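Local structure of putative protease (Parabacteroides distasonis ATCC 8503, 3KD4) at residues Tyr25-Glu30 / Leu114-Ile119; Ile370-Ser375 / Ile397-Asp402. The protein is of unproven function but may act as an exported protease. All coordinates share one frame; numbering follows the deposited sequence.

Contact 1 (Tyr25-Glu30 / Leu114-Ile119); sequences YRSSME and LDYSII
R26 and D115 form a side-on, two-pronged salt bridge across a pair of antiparallel neighbours, strands 23-33 and 111-120, in the eight-stranded mixed sheet of the N-terminal part of the chain. R26 NE donates to the syn lone pair of D115 OD1 (2.9 Å), and R26 NH2 reaches D115 OD2 at 2.8 Å, also on the syn side but well above the carboxylate plane. Guanidinium and carboxylate are twisted 33° against each other. R26 is not the register partner of D115, which faces S28; its fully extended chain, with CG anti to the backbone N (chi1 -177°), takes the head diagonally along the sheet to the acid. On the way R26 CG passes 3.5 Å from S117 OG, a hydroxyl hydrogen-bonded to E24 and H60. R26 NH1 is hydrogen-bonded to a glycerol, probably from the crystallisation liquor.

Under these side chains runs the regular ladder. Y25 with I118, S27 with Y116 and M29 with L114 are the hydrogen-bonded pairs, each joined by two backbone bonds; S27 N lies 2.8 Å from Y116 O. R26-S117 and S28-D115 are the non-hydrogen-bonded pairs between them.

The other face carries Y25, S27, M29, L114, Y116 and I118. Y116 CG sits between its backbone N and carbonyl carbon (chi1 70°), which brings the phenol toward strand 23-33 and lays it against S27; S27 CB makes a CH-pi contact 4.1 Å from the ring centroid of Y116. Water 1 joins S27 OG to L114 O, and water 2 joins S27 OG to the phenol hydroxyl. Beyond them Y25, whose ring also meets W15, turns an edge to Y116: Y25 CE2 lies 3.9 Å from Y116 OH.

Contact 2 (Ile370-Ser375 / Ile397-Asp402); sequences IQIKES and ISAGID
E374 reaches from strand 370-380 to the loop that carries I397 and A399, and its side chain can be followed outward. CB points toward the loop. CG stands anti to the carbonyl carbon (chi1 -64°), and the chain runs on extended, delivering the carboxylate to the side of I397 and A399. E374 CD lies 4.0 Å from I397 CD1. At the tip the two oxygens part: E374 OE1 rests 3.6 Å from I397 CG2, while E374 OE2 comes within 3.9 Å of A399 CB. The acid is therefore set among methyl groups on the loop side, and its charge is met from its own strand, where R376 forms a salt bridge with OE1. A water joins the two sides: it donates to E374 OE2 at 2.6 Å and accepts from A399 N at 3.1 Å, tying the carboxylate indirectly to the loop backbone.

I372, two residues earlier on the same side of the strand, supplies the apolar half. I372 CG2 touches I397 CD1 at 3.8 Å, the two side chains running alongside in opposite senses. The other branch ends in I372 CD1, pressed to 3.2 Å from G400 CA, tighter than normal van der Waals contact. G400 has a positive phi (88°) and presents a bare CA to this methyl. Further along, the side chain of I401 packs on I423, I472 and L474.

Strand 370-380 is the edge of a five-stranded mixed sheet and runs parallel to its neighbour 423-433, to which I372 and E374 are hydrogen-bonded through the backbone. Residues 397-402 belong to the long link between these two strands, so the arrangement is that of a crossover connection folded back against the sheet it serves.

How the contacts relate
Contacts 1 and 2 lie on opposite sides of the chain's centre, their nearest atoms about 36 Å apart, and share no strand or sheet. Contact 1 joins two strands inside a sheet, partly buried, and buries the larger area; its segments meet through a backbone ladder, a direct salt bridge and an aromatic contact. Contact 2 is a surface contact between an edge strand and a loop, joined by methyl packing and a single bridging water. Both include an acid, differently placed: D115 finds its arginine across the contact, E374 on its own strand. Contact 1 falls in the DUF3857 region, the loop of contact 2 in DUF3858.

Contact 1 (Tyr25-Glu30 / Leu114-Ile119)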
loop_
_atom_site.group_PDB
_atom_site.type_symbol
_atom_site.label_atom_id
_atom_site.label_comp_id
_atom_site.label_asym_id
_atom_site.label_seq_id
_atom_site.Cartn_x
_atom_site.Cartn_y
_atom_site.Cartn_z
ATOM N N TYR A 25 12.954 -7.113 -20.122
ATOM C CA TYR A 25 13.128 -7.521 -18.734
ATOM C C TYR A 25 13.297 -9.054 -18.689
ATOM O O TYR A 25 12.472 -9.796 -19.221
ATOM C CB TYR A 25 11.921 -7.083 -17.887
ATOM C CG TYR A 25 11.887 -7.717 -16.498
ATOM C CD1 TYR A 25 12.840 -7.391 -15.551
ATOM C CD2 TYR A 25 10.897 -8.654 -16.134
ATOM C CE1 TYR A 25 12.819 -7.952 -14.277
ATOM C CE2 TYR A 25 10.872 -9.229 -14.831
ATOM C CZ TYR A 25 11.839 -8.872 -13.926
ATOM O OH TYR A 25 11.868 -9.385 -12.650
ATOM N N ARG A 26 14.386 -9.524 -18.126
ATOM C CA ARG A 26 14.663 -10.955 -18.052
ATOM C C ARG A 26 14.827 -11.352 -16.596
ATOM O O ARG A 26 15.575 -10.705 -15.845
ATOM C CB ARG A 26 15.894 -11.350 -18.846
ATOM C CG ARG A 26 16.161 -12.873 -18.845
ATOM C CD ARG A 26 17.146 -13.286 -19.921
ATOM N NE ARG A 26 17.313 -14.766 -19.916
ATOM C CZ ARG A 26 18.018 -15.424 -20.823
ATOM N NH1 ARG A 26 18.596 -14.765 -21.823
ATOM N NH2 ARG A 26 18.122 -16.732 -20.755
ATOM N N SER A 27 14.076 -12.371 -16.195
ATOM C CA SER A 27 14.036 -12.801 -14.795
ATOM C C SER A 27 14.326 -14.266 -14.728
ATOM O O SER A 27 13.625 -15.028 -15.388
ATOM C CB SER A 27 12.640 -12.564 -14.175
ATOM O OG SER A 27 12.509 -13.239 -12.927
ATOM N N SER A 28 15.376 -14.662 -13.992
ATOM C CA SER A 28 15.582 -16.103 -13.722
ATOM C C SER A 28 15.679 -16.351 -12.260
ATOM O O SER A 28 16.115 -15.476 -11.465
ATOM C CB SER A 28 16.808 -16.732 -14.410
ATOM O OG SER A 28 17.942 -16.096 -13.947
HETATM N N MSE A 29 15.263 -17.544 -11.891
HETATM C CA MSE A 29 15.269 -17.931 -10.502
HETATM C C MSE A 29 15.477 -19.430 -10.334
HETATM O O MSE A 29 15.228 -20.206 -11.248
HETATM C CB MSE A 29 14.013 -17.445 -9.764
HETATM C CG MSE A 29 12.683 -17.994 -10.228
HETATM SE SE MSE A 29 12.395 -19.814 -9.591
HETATM C CE MSE A 29 10.428 -19.847 -9.551
ATOM N N GLU A 30 15.993 -19.765 -9.162
ATOM C CA GLU A 30 16.122 -21.102 -8.647
ATOM C C GLU A 30 15.504 -21.042 -7.250
ATOM O O GLU A 30 15.954 -20.247 -6.376
ATOM C CB GLU A 30 17.577 -21.504 -8.585
ATOM C CG GLU A 30 18.210 -21.490 -9.935
ATOM C CD GLU A 30 19.685 -21.891 -9.915
ATOM O OE1 GLU A 30 20.196 -22.390 -8.878
ATOM O OE2 GLU A 30 20.317 -21.683 -10.956
ATOM N N LEU A 114 13.174 -21.268 -13.388
ATOM C CA LEU A 114 12.369 -20.518 -14.351
ATOM C C LEU A 114 13.147 -19.302 -14.825
ATOM O O LEU A 114 13.584 -18.475 -14.021
ATOM C CB LEU A 114 11.053 -20.044 -13.706
ATOM C CG LEU A 114 10.077 -19.239 -14.564
ATOM C CD1 LEU A 114 9.608 -20.062 -15.807
ATOM C CD2 LEU A 114 8.852 -18.719 -13.726
ATOM N N ASP A 115 13.193 -19.132 -16.130
ATOM C CA ASP A 115 13.949 -18.070 -16.787
ATOM C C ASP A 115 13.076 -17.568 -17.921
ATOM O O ASP A 115 12.701 -18.352 -18.810
ATOM C CB ASP A 115 15.257 -18.656 -17.301
ATOM C CG ASP A 115 16.172 -17.605 -17.952
ATOM O OD1 ASP A 115 15.763 -16.436 -18.090
ATOM O OD2 ASP A 115 17.289 -17.977 -18.373
ATOM N N TYR A 116 12.653 -16.306 -17.842
ATOM C CA TYR A 116 11.802 -15.722 -18.874
ATOM C C TYR A 116 12.150 -14.279 -19.146
ATOM O O TYR A 116 12.761 -13.598 -18.291
ATOM C CB TYR A 116 10.313 -15.817 -18.506
ATOM C CG TYR A 116 9.889 -14.927 -17.374
ATOM C CD1 TYR A 116 9.937 -15.366 -16.065
ATOM C CD2 TYR A 116 9.443 -13.627 -17.617
ATOM C CE1 TYR A 116 9.551 -14.537 -15.002
ATOM C CE2 TYR A 116 9.049 -12.796 -16.573
ATOM C CZ TYR A 116 9.116 -13.250 -15.271
ATOM O OH TYR A 116 8.714 -12.403 -14.263
ATOM N N SER A 117 11.703 -13.802 -20.304
ATOM C CA SER A 117 11.781 -12.391 -20.645
ATOM C C SER A 117 10.428 -11.837 -21.012
ATOM O O SER A 117 9.588 -12.528 -21.624
ATOM C CB SER A 117 12.694 -12.133 -21.834
ATOM O OG SER A 117 14.040 -12.490 -21.567
ATOM N N ILE A 118 10.261 -10.564 -20.709
ATOM C CA ILE A 118 9.184 -9.751 -21.234
ATOM C C ILE A 118 9.853 -8.722 -22.163
ATOM O O ILE A 118 10.721 -7.957 -21.736
ATOM C CB ILE A 118 8.424 -9.052 -20.112
ATOM C CG1 ILE A 118 7.760 -10.118 -19.216
ATOM C CG2 ILE A 118 7.406 -8.053 -20.722
ATOM C CD1 ILE A 118 7.119 -9.548 -17.925
ATOM N N ILE A 119 9.460 -8.739 -23.434
ATOM C CA ILE A 119 10.019 -7.866 -24.446
ATOM C C ILE A 119 8.970 -6.819 -24.791
ATOM O O ILE A 119 7.858 -7.158 -25.182
ATOM C CB ILE A 119 10.436 -8.656 -25.668
ATOM C CG1 ILE A 119 11.520 -9.672 -25.256
ATOM C CG2 ILE A 119 10.953 -7.697 -26.806
ATOM C CD1 ILE A 119 11.415 -10.932 -25.967
HETATM O O HOH W 1 11.894 -16.295 -13.131
HETATM O O HOH W 2 10.105 -12.383 -11.760
#

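Contact 2 (Ile370-Ser375 / Ile397-Asp402)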
loop_
_atom_site.group_PDB
_atom_site.type_symbol
_atom_site.label_atom_id
_atom_site.label_comp_id
_atom_site.label_asym_id
_atom_site.label_seq_id
_atom_site.Cartn_x
_atom_site.Cartn_y
_atom_site.Cartn_z
ATOM N N ILE A 370 -6.290 11.249 13.642
ATOM C CA ILE A 370 -7.699 10.984 13.414
ATOM C C ILE A 370 -8.378 11.194 14.757
ATOM O O ILE A 370 -7.840 10.810 15.821
ATOM C CB ILE A 370 -7.943 9.546 12.933
ATOM C CG1 ILE A 370 -7.394 9.369 11.518
ATOM C CG2 ILE A 370 -9.440 9.166 12.981
ATOM C CD1 ILE A 370 -8.097 10.234 10.454
ATOM N N GLN A 371 -9.545 11.815 14.716
ATOM C CA GLN A 371 -10.287 12.142 15.927
ATOM C C GLN A 371 -11.535 11.321 15.934
ATOM O O GLN A 371 -12.314 11.435 14.997
ATOM C CB GLN A 371 -10.708 13.600 15.913
ATOM C CG GLN A 371 -9.584 14.592 15.984
ATOM C CD GLN A 371 -8.965 14.690 17.353
ATOM O OE1 GLN A 371 -9.506 14.197 18.362
ATOM N NE2 GLN A 371 -7.815 15.342 17.407
ATOM N N ILE A 372 -11.734 10.503 16.973
ATOM C CA ILE A 372 -12.962 9.721 17.129
ATOM C C ILE A 372 -13.701 10.111 18.426
ATOM O O ILE A 372 -13.117 10.241 19.504
ATOM C CB ILE A 372 -12.692 8.206 17.043
ATOM C CG1 ILE A 372 -12.352 7.850 15.588
ATOM C CG2 ILE A 372 -13.931 7.384 17.463
ATOM C CD1 ILE A 372 -11.515 6.720 15.489
ATOM N N LYS A 373 -14.992 10.371 18.283
ATOM C CA LYS A 373 -15.813 10.737 19.434
ATOM C C LYS A 373 -17.142 10.056 19.256
ATOM O O LYS A 373 -17.844 10.331 18.298
ATOM C CB LYS A 373 -15.970 12.249 19.535
ATOM C CG LYS A 373 -16.767 12.709 20.765
ATOM C CD LYS A 373 -16.585 14.218 20.972
ATOM C CE LYS A 373 -17.269 14.700 22.253
ATOM N NZ LYS A 373 -16.405 15.715 22.955
ATOM N N GLU A 374 -17.447 9.112 20.146
ATOM C CA GLU A 374 -18.679 8.362 20.071
ATOM C C GLU A 374 -19.355 8.213 21.423
ATOM O O GLU A 374 -18.739 8.406 22.480
ATOM C CB GLU A 374 -18.420 6.995 19.485
ATOM C CG GLU A 374 -17.914 7.046 18.042
ATOM C CD GLU A 374 -18.127 5.733 17.314
ATOM O OE1 GLU A 374 -18.947 4.888 17.789
ATOM O OE2 GLU A 374 -17.473 5.539 16.271
ATOM N N SER A 375 -20.633 7.856 21.343
ATOM C CA SER A 375 -21.514 7.678 22.490
ATOM C C SER A 375 -22.285 6.386 22.343
ATOM O O SER A 375 -22.651 6.010 21.245
ATOM C CB SER A 375 -22.520 8.828 22.537
ATOM O OG SER A 375 -21.888 9.960 23.108
ATOM N N ILE A 397 -16.585 0.002 20.250
ATOM C CA ILE A 397 -16.939 0.670 19.000
ATOM C C ILE A 397 -16.108 0.045 17.880
ATOM O O ILE A 397 -15.185 -0.709 18.164
ATOM C CB ILE A 397 -16.697 2.183 19.067
ATOM C CG1 ILE A 397 -15.196 2.509 19.112
ATOM C CG2 ILE A 397 -17.423 2.773 20.262
ATOM C CD1 ILE A 397 -14.894 3.960 18.862
ATOM N N SER A 398 -16.430 0.391 16.624
ATOM C CA SER A 398 -15.785 -0.180 15.420
ATOM C C SER A 398 -14.670 0.653 14.829
ATOM O O SER A 398 -13.621 0.130 14.435
ATOM C CB SER A 398 -16.817 -0.307 14.312
ATOM O OG SER A 398 -17.974 -0.914 14.805
ATOM N N ALA A 399 -14.939 1.946 14.706
ATOM C CA ALA A 399 -14.027 2.879 14.070
ATOM C C ALA A 399 -12.789 3.090 14.934
ATOM O O ALA A 399 -12.845 3.004 16.159
ATOM C CB ALA A 399 -14.738 4.207 13.824
ATOM N N GLY A 400 -11.661 3.370 14.289
ATOM C CA GLY A 400 -10.448 3.703 15.004
ATOM C C GLY A 400 -9.619 2.486 15.369
ATOM O O GLY A 400 -9.560 1.516 14.602
ATOM N N ILE A 401 -8.967 2.552 16.537
ATOM C CA ILE A 401 -7.992 1.556 16.922
ATOM C C ILE A 401 -8.632 0.183 16.962
ATOM O O ILE A 401 -7.973 -0.805 16.682
ATOM C CB ILE A 401 -7.353 1.844 18.305
ATOM C CG1 ILE A 401 -6.537 3.116 18.269
ATOM C CG2 ILE A 401 -6.380 0.769 18.669
ATOM C CD1 ILE A 401 -6.140 3.591 19.669
ATOM N N ASP A 402 -9.914 0.123 17.307
ATOM C CA ASP A 402 -10.613 -1.171 17.384
ATOM C C ASP A 402 -10.712 -1.887 16.047
ATOM O O ASP A 402 -10.939 -3.083 16.042
ATOM C CB ASP A 402 -11.988 -1.043 18.027
ATOM C CG ASP A 402 -11.909 -0.660 19.509
ATOM O OD1 ASP A 402 -11.337 -1.435 20.318
ATOM O OD2 ASP A 402 -12.436 0.416 19.862
HETATM O O HOH W 3 -17.678 3.080 15.619
#